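Local coordinates for DnaJ homolog subfamily C member 3 (PDB 3IEG), which acts as a co-chaperone that stimulates HSPA8/HSC70 ATPase activity, binds misfolded proteins and restrains the EIF2AK4/GCN2 kinase during endoplasmic reticulum stress, at residues His6-Leu9 and Gly10-Leu13; Asn101-Glu104 and Gln105-Lys108; Met120-Leu123 and Arg124-Leu128. All coordinates share one frame; numbering follows the deposited sequence.

Interaction 1 (His6-Leu9 and Gly10-Leu13); sequences HLEL and GKKL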
ATOM      1  N   HIS A   6       1.569  45.353   5.015  1.00 46.97           N
ATOM      2  CA  HIS A   6       1.688  43.959   4.606  1.00 45.70           C
ATOM      3  C   HIS A   6       0.318  43.281   4.565  1.00 44.93           C
ATOM      4  O   HIS A   6       0.021  42.520   3.644  1.00 44.59           O
ATOM      5  CB  HIS A   6       2.630  43.190   5.531  1.00 45.53           C
ATOM      6  CG  HIS A   6       4.081  43.445   5.271  1.00 45.51           C
ATOM      7  ND1 HIS A   6       4.673  43.210   4.050  1.00 45.70           N
ATOM      8  CD2 HIS A   6       5.070  43.885   6.088  1.00 45.92           C
ATOM      9  CE1 HIS A   6       5.959  43.509   4.118  1.00 46.37           C
ATOM     10  NE2 HIS A   6       6.226  43.922   5.344  1.00 46.33           N
ATOM     11  N   LEU A   7      -0.515  43.575   5.558  1.00 44.01           N
ATOM     12  CA  LEU A   7      -1.842  42.990   5.638  1.00 43.67           C
ATOM     13  C   LEU A   7      -2.687  43.373   4.443  1.00 43.74           C
ATOM     14  O   LEU A   7      -3.300  42.517   3.807  1.00 43.81           O
ATOM     15  CB  LEU A   7      -2.537  43.391   6.933  1.00 43.24           C
ATOM     16  CG  LEU A   7      -2.099  42.623   8.178  1.00 42.98           C
ATOM     17  CD1 LEU A   7      -2.631  43.296   9.436  1.00 42.19           C
ATOM     18  CD2 LEU A   7      -2.536  41.156   8.104  1.00 43.09           C
ATOM     19  N   GLU A   8      -2.688  44.665   4.136  1.00 44.04           N
ATOM     20  CA  GLU A   8      -3.476  45.230   3.047  1.00 44.34           C
ATOM     21  C   GLU A   8      -3.077  44.645   1.684  1.00 43.73           C
ATOM     22  O   GLU A   8      -3.940  44.202   0.912  1.00 43.56           O
ATOM     23  CB  GLU A   8      -3.362  46.765   3.079  1.00 44.92           C
ATOM     24  CG  GLU A   8      -4.088  47.522   1.956  1.00 47.60           C
ATOM     25  CD  GLU A   8      -5.539  47.078   1.743  1.00 51.35           C
ATOM     26  OE1 GLU A   8      -6.215  46.632   2.713  1.00 52.52           O
ATOM     27  OE2 GLU A   8      -5.999  47.187   0.583  1.00 52.48           O
ATOM     28  N   LEU A   9      -1.770  44.628   1.414  1.00 43.04           N
ATOM     29  CA  LEU A   9      -1.229  44.045   0.186  1.00 42.64           C
ATOM     30  C   LEU A   9      -1.645  42.575   0.013  1.00 42.02           C
ATOM     31  O   LEU A   9      -2.148  42.183  -1.049  1.00 42.19           O
ATOM     32  CB  LEU A   9       0.299  44.172   0.171  1.00 42.77           C
ATOM     33  CG  LEU A   9       1.014  44.835  -1.022  1.00 44.21           C
ATOM     34  CD1 LEU A   9       0.842  44.072  -2.358  1.00 44.92           C
ATOM     35  CD2 LEU A   9       0.592  46.314  -1.177  1.00 45.60           C
ATOM     36  N   GLY A  10      -1.442  41.779   1.062  1.00 41.09           N
ATOM     37  CA  GLY A  10      -1.827  40.377   1.074  1.00 40.24           C
ATOM     38  C   GLY A  10      -3.280  40.139   0.701  1.00 39.94           C
ATOM     39  O   GLY A  10      -3.579  39.210  -0.052  1.00 39.62           O
ATOM     40  N   LYS A  11      -4.173  40.976   1.226  1.00 39.59           N
ATOM     41  CA  LYS A  11      -5.597  40.906   0.914  1.00 39.80           C
ATOM     42  C   LYS A  11      -5.840  41.106  -0.582  1.00 39.84           C
ATOM     43  O   LYS A  11      -6.582  40.336  -1.203  1.00 39.61           O
ATOM     44  CB  LYS A  11      -6.372  41.929   1.759  1.00 40.11           C
ATOM     45  CG  LYS A  11      -7.791  42.262   1.284  1.00 41.79           C
ATOM     46  CD  LYS A  11      -8.743  42.450   2.473  1.00 46.18           C
ATOM     47  CE  LYS A  11      -9.967  43.323   2.126  1.00 48.51           C
ATOM     48  NZ  LYS A  11      -9.627  44.784   2.052  1.00 50.06           N
ATOM     49  N   LYS A  12      -5.194  42.130  -1.154  1.00 40.03           N
ATOM     50  CA  LYS A  12      -5.238  42.384  -2.600  1.00 40.23           C
ATOM     51  C   LYS A  12      -4.715  41.172  -3.364  1.00 39.38           C
ATOM     52  O   LYS A  12      -5.401  40.643  -4.248  1.00 39.52           O
ATOM     53  CB  LYS A  12      -4.414  43.619  -2.970  1.00 40.20           C
ATOM     54  CG  LYS A  12      -5.060  44.959  -2.645  1.00 41.54           C
ATOM     55  CD  LYS A  12      -4.114  46.105  -3.046  1.00 42.05           C
ATOM     56  CE  LYS A  12      -4.861  47.419  -3.346  1.00 45.14           C
ATOM     57  NZ  LYS A  12      -5.451  48.036  -2.101  1.00 46.56           N
ATOM     58  N   LEU A  13      -3.512  40.726  -2.999  1.00 38.17           N
ATOM     59  CA  LEU A  13      -2.890  39.567  -3.637  1.00 37.08           C
ATOM     60  C   LEU A  13      -3.759  38.320  -3.530  1.00 36.58           C
ATOM     61  O   LEU A  13      -3.921  37.600  -4.512  1.00 36.49           O
ATOM     62  CB  LEU A  13      -1.485  39.319  -3.073  1.00 36.86           C
ATOM     63  CG  LEU A  13      -0.426  40.355  -3.477  1.00 36.65           C
ATOM     64  CD1 LEU A  13       0.843  40.238  -2.636  1.00 35.86           C
ATOM     65  CD2 LEU A  13      -0.098  40.287  -4.977  1.00 34.83           C
TER
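The flat carboxylate of Glu8 is divided between Lys11 and Lys12, one ammonium at each oxygen. Lys12 NZ donates to Glu8 OE2 at 2.9 Å and meets it on the anti lone pair, the side turned from the other oxygen. Glu8 OE1 faces Lys11 NZ across 3.9 Å, a long salt bridge, probably mainly electrostatic. Evidence for how the group gets there lies in the torsions: Glu8 leaves with CG opposite its backbone N (chi1 178°), then bends at chi2 (49°), which brings the carboxylate toward the next turn. Lys12 reaches back with an extended chain that turns only at its last torsion. The three residues thus make a salt-bridge network on the surface of one helix.

Elsewhere on the same turn the contact is apolar. Leu9 CD1 lies 3.8 Å from Leu13 CD1, one turn apart. Under both side-chain pairs runs regular helical bonding, with Gly10 N to His6 O at 3.1 Å and Leu13 N to Leu9 O at 2.8 Å.

Leu9 and Gly10 match the Leu-Gly pair of the tetratricopeptide consensus in TPR 1. Leu9 and Leu13 both rest on Gln25 of helix 19-32, where Leu13 also touches Asp21, whereas Leu7 is directed to Ile38 and Arg42 of helix 37-50; helix 2-15 therefore packs against two successive helices of the array.

Interaction 2 (Asn101-Glu104 and Gln105-Lys108); sequences NPSE and QEEK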
ATOM      1  N   ASN A 101     -22.051  33.697  18.932  1.00 39.07           N
ATOM      2  CA  ASN A 101     -22.802  34.546  17.997  1.00 39.52           C
ATOM      3  C   ASN A 101     -22.361  34.375  16.543  1.00 39.77           C
ATOM      4  O   ASN A 101     -21.760  35.275  15.959  1.00 40.04           O
ATOM      5  CB  ASN A 101     -22.758  36.022  18.416  1.00 39.27           C
ATOM      6  CG  ASN A 101     -22.929  36.205  19.903  1.00 39.08           C
ATOM      7  OD1 ASN A 101     -24.037  36.125  20.426  1.00 39.29           O
ATOM      8  ND2 ASN A 101     -21.825  36.450  20.597  1.00 38.61           N
ATOM      9  N   PRO A 102     -22.651  33.206  15.956  1.00 39.94           N
ATOM     10  CA  PRO A 102     -22.259  32.960  14.579  1.00 40.09           C
ATOM     11  C   PRO A 102     -23.068  33.822  13.646  1.00 40.27           C
ATOM     12  O   PRO A 102     -24.190  34.195  13.980  1.00 40.19           O
ATOM     13  CB  PRO A 102     -22.651  31.500  14.366  1.00 40.05           C
ATOM     14  CG  PRO A 102     -23.770  31.284  15.316  1.00 40.07           C
ATOM     15  CD  PRO A 102     -23.361  32.054  16.533  1.00 39.74           C
ATOM     16  N   SER A 103     -22.495  34.141  12.490  1.00 40.72           N
ATOM     17  CA  SER A 103     -23.264  34.759  11.431  1.00 41.14           C
ATOM     18  C   SER A 103     -24.222  33.680  10.993  1.00 41.51           C
ATOM     19  O   SER A 103     -24.027  32.510  11.311  1.00 41.37           O
ATOM     20  CB  SER A 103     -22.361  35.168  10.271  1.00 40.91           C
ATOM     21  OG  SER A 103     -21.891  34.025   9.582  1.00 40.90           O
ATOM     22  N   GLU A 104     -25.258  34.069  10.268  1.00 42.32           N
ATOM     23  CA  GLU A 104     -26.224  33.114   9.752  1.00 43.01           C
ATOM     24  C   GLU A 104     -25.550  31.943   9.021  1.00 43.01           C
ATOM     25  O   GLU A 104     -25.859  30.784   9.283  1.00 42.99           O
ATOM     26  CB  GLU A 104     -27.220  33.824   8.845  1.00 43.10           C
ATOM     27  CG  GLU A 104     -28.173  32.887   8.156  1.00 44.89           C
ATOM     28  CD  GLU A 104     -29.273  33.607   7.429  1.00 48.36           C
ATOM     29  OE1 GLU A 104     -29.064  34.776   7.020  1.00 49.94           O
ATOM     30  OE2 GLU A 104     -30.351  32.994   7.269  1.00 49.84           O
ATOM     31  N   GLN A 105     -24.627  32.262   8.117  1.00 43.37           N
ATOM     32  CA  GLN A 105     -23.918  31.259   7.313  1.00 43.70           C
ATOM     33  C   GLN A 105     -23.104  30.292   8.176  1.00 43.36           C
ATOM     34  O   GLN A 105     -23.166  29.080   7.989  1.00 43.04           O
ATOM     35  CB  GLN A 105     -23.013  31.951   6.283  1.00 44.09           C
ATOM     36  CG  GLN A 105     -22.141  31.016   5.442  1.00 45.87           C
ATOM     37  CD  GLN A 105     -22.950  29.942   4.727  1.00 47.67           C
ATOM     38  OE1 GLN A 105     -24.125  30.146   4.383  1.00 48.95           O
ATOM     39  NE2 GLN A 105     -22.329  28.784   4.512  1.00 47.75           N
ATOM     40  N   GLU A 106     -22.348  30.851   9.117  1.00 43.08           N
ATOM     41  CA  GLU A 106     -21.613  30.076  10.101  1.00 42.89           C
ATOM     42  C   GLU A 106     -22.515  29.180  10.957  1.00 42.98           C
ATOM     43  O   GLU A 106     -22.165  28.034  11.232  1.00 42.84           O
ATOM     44  CB  GLU A 106     -20.776  31.004  10.980  1.00 42.66           C
ATOM     45  CG  GLU A 106     -19.535  31.477  10.284  1.00 42.50           C
ATOM     46  CD  GLU A 106     -18.931  32.715  10.889  1.00 42.60           C
ATOM     47  OE1 GLU A 106     -19.556  33.368  11.747  1.00 42.95           O
ATOM     48  OE2 GLU A 106     -17.804  33.038  10.488  1.00 42.97           O
ATOM     49  N   GLU A 107     -23.671  29.695  11.361  1.00 43.32           N
ATOM     50  CA  GLU A 107     -24.632  28.897  12.124  1.00 43.84           C
ATOM     51  C   GLU A 107     -25.109  27.657  11.343  1.00 44.13           C
ATOM     52  O   GLU A 107     -25.104  26.562  11.892  1.00 43.97           O
ATOM     53  CB  GLU A 107     -25.817  29.750  12.616  1.00 43.67           C
ATOM     54  CG  GLU A 107     -26.813  28.998  13.525  1.00 43.69           C
ATOM     55  CD  GLU A 107     -28.001  29.840  13.971  1.00 44.09           C
ATOM     56  OE1 GLU A 107     -28.071  31.046  13.634  1.00 45.70           O
ATOM     57  OE2 GLU A 107     -28.877  29.294  14.675  1.00 44.98           O
ATOM     58  N   LYS A 108     -25.496  27.830  10.075  1.00 44.86           N
ATOM     59  CA  LYS A 108     -25.969  26.706   9.249  1.00 45.43           C
ATOM     60  C   LYS A 108     -24.875  25.668   8.991  1.00 45.13           C
ATOM     61  O   LYS A 108     -25.136  24.466   9.065  1.00 45.32           O
ATOM     62  CB  LYS A 108     -26.587  27.176   7.912  1.00 45.52           C
ATOM     63  CG  LYS A 108     -27.201  26.010   7.076  1.00 46.14           C
ATOM     64  CD  LYS A 108     -27.864  26.435   5.748  1.00 47.06           C
ATOM     65  CE  LYS A 108     -29.373  26.732   5.922  1.00 50.20           C
ATOM     66  NZ  LYS A 108     -29.641  28.126   6.430  1.00 50.86           N
TER
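Ser103 and Glu106 grip each other in a capping box, side chain to backbone in both directions. Glu106 N donates to Ser103 OG at 3.2 Å and nearly straight (169°), while Ser103 N donates to Glu106 OE1 at 3.1 Å with an equally straight 170°. The second bond reaches OE1 on its anti side, somewhat out of the carboxylate plane. Ser103 is the N-cap of helix 104-132, and its first torsion (chi1 71°), which sets OG between backbone N and carbonyl carbon, places that oxygen where it can accept from Glu106 N.

Around this pair, the first helical bonds close: Glu107 N to Ser103 O at 2.8 Å and Lys108 N to Glu104 O at 3.1 Å. Pro102, at the place of the consensus proline near the end of a tetratricopeptide repeat, adds an apolar flank, its CG lying 3.7 Å from Glu107 CB. Three glutamates in this opening turn would probably interact favourably with the helix's positive amino end.

Replacing Glu106 by an alanine is likely to leave Ser103 N without its acceptor, so that only the serine half of the box would hold the cap.

Outward from the box, Glu106 OE1 also has a weak hydrogen bond with Thr71 OG1, and its side chain touches Ala72 and Leu75. This ties the start of helix 104-132 to helix 71-84, just after the loop from helix 87-98.

Interaction 3 (Met120-Leu123 and Arg124-Leu128); sequences MQRL and RSQAL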
HETATM    1  N   MSE A 120     -20.882  10.075  12.177  1.00 40.42           N
HETATM    2  CA  MSE A 120     -19.543   9.482  12.237  1.00 41.24           C
HETATM    3  C   MSE A 120     -19.261   8.867  13.593  1.00 40.95           C
HETATM    4  O   MSE A 120     -18.649   7.800  13.685  1.00 41.03           O
HETATM    5  CB  MSE A 120     -18.461  10.524  11.918  1.00 41.35           C
HETATM    6  CG  MSE A 120     -18.662  11.215  10.598  1.00 44.33           C
HETATM    7 SE   MSE A 120     -18.778   9.933   9.137  1.00 53.30          SE
HETATM    8  CE  MSE A 120     -16.884   9.776   8.918  1.00 53.34           C
ATOM      9  N   GLN A 121     -19.716   9.557  14.635  1.00 40.64           N
ATOM     10  CA  GLN A 121     -19.495   9.164  16.015  1.00 40.55           C
ATOM     11  C   GLN A 121     -20.215   7.834  16.314  1.00 40.69           C
ATOM     12  O   GLN A 121     -19.701   6.980  17.033  1.00 40.76           O
ATOM     13  CB  GLN A 121     -19.970  10.294  16.936  1.00 39.97           C
ATOM     14  CG  GLN A 121     -19.439  10.226  18.346  1.00 40.33           C
ATOM     15  CD  GLN A 121     -18.050  10.805  18.498  1.00 38.70           C
ATOM     16  OE1 GLN A 121     -17.894  12.002  18.733  1.00 36.68           O
ATOM     17  NE2 GLN A 121     -17.031   9.947  18.406  1.00 39.03           N
ATOM     18  N   ARG A 122     -21.395   7.677  15.723  1.00 40.81           N
ATOM     19  CA  ARG A 122     -22.215   6.484  15.828  1.00 40.91           C
ATOM     20  C   ARG A 122     -21.612   5.350  15.001  1.00 40.17           C
ATOM     21  O   ARG A 122     -21.593   4.200  15.434  1.00 40.50           O
ATOM     22  CB  ARG A 122     -23.627   6.835  15.345  1.00 41.57           C
ATOM     23  CG  ARG A 122     -24.641   5.706  15.287  1.00 44.84           C
ATOM     24  CD  ARG A 122     -24.755   5.042  13.896  1.00 49.52           C
ATOM     25  NE  ARG A 122     -26.118   4.563  13.631  1.00 53.88           N
ATOM     26  CZ  ARG A 122     -26.751   3.601  14.314  1.00 56.06           C
ATOM     27  NH1 ARG A 122     -26.164   2.973  15.333  1.00 56.19           N
ATOM     28  NH2 ARG A 122     -27.993   3.268  13.975  1.00 57.39           N
ATOM     29  N   LEU A 123     -21.124   5.683  13.809  1.00 39.39           N
ATOM     30  CA  LEU A 123     -20.506   4.714  12.909  1.00 38.53           C
ATOM     31  C   LEU A 123     -19.176   4.191  13.452  1.00 38.09           C
ATOM     32  O   LEU A 123     -18.810   3.045  13.219  1.00 37.74           O
ATOM     33  CB  LEU A 123     -20.296   5.325  11.521  1.00 38.44           C
ATOM     34  CG  LEU A 123     -21.425   5.325  10.490  1.00 38.04           C
ATOM     35  CD1 LEU A 123     -21.019   6.170   9.295  1.00 37.17           C
ATOM     36  CD2 LEU A 123     -21.791   3.906  10.046  1.00 38.10           C
ATOM     37  N   ARG A 124     -18.458   5.046  14.169  1.00 37.58           N
ATOM     38  CA  ARG A 124     -17.195   4.663  14.773  1.00 37.03           C
ATOM     39  C   ARG A 124     -17.416   3.566  15.826  1.00 37.00           C
ATOM     40  O   ARG A 124     -16.720   2.561  15.821  1.00 36.58           O
ATOM     41  CB  ARG A 124     -16.516   5.887  15.372  1.00 36.65           C
ATOM     42  CG  ARG A 124     -15.080   5.702  15.623  1.00 35.97           C
ATOM     43  CD  ARG A 124     -14.449   6.996  16.060  1.00 36.95           C
ATOM     44  NE  ARG A 124     -12.996   6.861  16.071  1.00 36.85           N
ATOM     45  CZ  ARG A 124     -12.303   6.509  17.142  1.00 35.71           C
ATOM     46  NH1 ARG A 124     -12.928   6.284  18.280  1.00 38.17           N
ATOM     47  NH2 ARG A 124     -11.000   6.371  17.074  1.00 35.57           N
ATOM     48  N   SER A 125     -18.396   3.759  16.707  1.00 37.33           N
ATOM     49  CA  SER A 125     -18.782   2.735  17.691  1.00 37.73           C
ATOM     50  C   SER A 125     -19.107   1.401  17.023  1.00 37.76           C
ATOM     51  O   SER A 125     -18.584   0.371  17.424  1.00 38.01           O
ATOM     52  CB  SER A 125     -19.975   3.198  18.523  1.00 37.61           C
ATOM     53  OG  SER A 125     -19.584   4.237  19.390  1.00 38.10           O
ATOM     54  N   GLN A 126     -19.953   1.436  15.995  1.00 37.63           N
ATOM     55  CA  GLN A 126     -20.311   0.256  15.228  1.00 37.61           C
ATOM     56  C   GLN A 126     -19.109  -0.429  14.563  1.00 38.06           C
ATOM     57  O   GLN A 126     -19.052  -1.660  14.488  1.00 38.36           O
ATOM     58  CB  GLN A 126     -21.343   0.628  14.183  1.00 37.55           C
ATOM     59  CG  GLN A 126     -22.652   1.134  14.779  1.00 38.37           C
ATOM     60  CD  GLN A 126     -23.698   1.404  13.718  1.00 39.37           C
ATOM     61  OE1 GLN A 126     -23.481   2.201  12.802  1.00 40.87           O
ATOM     62  NE2 GLN A 126     -24.834   0.729  13.825  1.00 39.58           N
ATOM     63  N   ALA A 127     -18.158   0.370  14.081  1.00 38.03           N
ATOM     64  CA  ALA A 127     -16.945  -0.137  13.462  1.00 37.64           C
ATOM     65  C   ALA A 127     -16.046  -0.804  14.497  1.00 37.61           C
ATOM     66  O   ALA A 127     -15.623  -1.935  14.296  1.00 37.66           O
ATOM     67  CB  ALA A 127     -16.197   0.986  12.742  1.00 37.69           C
ATOM     68  N   LEU A 128     -15.753  -0.101  15.592  1.00 37.58           N
ATOM     69  CA  LEU A 128     -14.920  -0.635  16.663  1.00 37.72           C
ATOM     70  C   LEU A 128     -15.575  -1.837  17.317  1.00 38.45           C
ATOM     71  O   LEU A 128     -14.893  -2.801  17.670  1.00 38.62           O
ATOM     72  CB  LEU A 128     -14.648   0.410  17.735  1.00 37.24           C
ATOM     73  CG  LEU A 128     -13.887   1.662  17.333  1.00 37.13           C
ATOM     74  CD1 LEU A 128     -13.559   2.490  18.570  1.00 36.55           C
ATOM     75  CD2 LEU A 128     -12.638   1.298  16.571  1.00 36.57           C
TER
HETATM   76  O   HOH W   1     -21.546   6.725  19.270  1.00 41.71           O
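Stacking of flat groups sets Arg122 against Gln126, one turn apart on helix 104-132. The guanidinium and the amide lie nearly parallel, their planes only 5° apart, with Gln126 NE2 over one guanidinium face. Arg122 NH1 and Gln126 NE2 are both donors, and their approach is face to face with no hydrogen bond between them. The aliphatic part follows: Arg122 CD reaches Gln126 OE1 at 3.3 Å. Two bends in the arginine, at chi2 (-95°) and chi3, turn its head toward the next turn, onto Gln126, which stays extended beyond CG.

Backbone bonds form the second group. Arg124 N to Met120 O measures 2.8 Å, Gln126 N to Arg122 O 3.3 Å, and Ala127 N to Leu123 O 2.9 Å. Ser125 N to Gln121 O is weaker, at 3.5 Å.

Water accounts for a third kind of interaction: a molecule donates to Gln121 O at 2.9 Å and is hydrogen-bonded to Ser125 OG at 3.2 Å, bridging carbonyl and hydroxyl, so that the carbonyl has both a weak amide partner and a solvent partner.

Van der Waals contacts make up the last group: the Leu123 CD2 methyl lies 3.7 Å from the amide oxygen Gln126 OE1. Between helices, the side chains of selenomethionine Met120 and Leu123 reach Ile146 of helix 136-149, and Gln126 touches Phe142 there, while Arg124 meets Leu87 of helix 87-98 and Leu156 of helix 154-166.

Chemically, then, the near-parallel planes of Arg122 and Gln126 are consistent with a stacking contact, which does not by itself use the in-plane N-H groups; the wetted Gln121 carbonyl is consistent with a solvent-facing side of this helix.

This chain is the TPR portion of the protein; HSPA8 is contacted through the J domain, a different part. All three contacts are local and follow in series along the superhelical array: interactions 1 and 3 link successive turns, interaction 2 caps a helix start. Interactions 2 and 3 share helix 104-132, their centres 28 Å apart and nearest atoms about 15 Å. Interaction 1 is 26 Å from interaction 2 between centres and 44 Å from interaction 3. None touches another. Misfolded proteins bind a hydrophobic groove in the first two repeats; interaction 1 lies in the first of these, though none of its residues is identified as part of the groove, whereas 101-104 closes TPR 3.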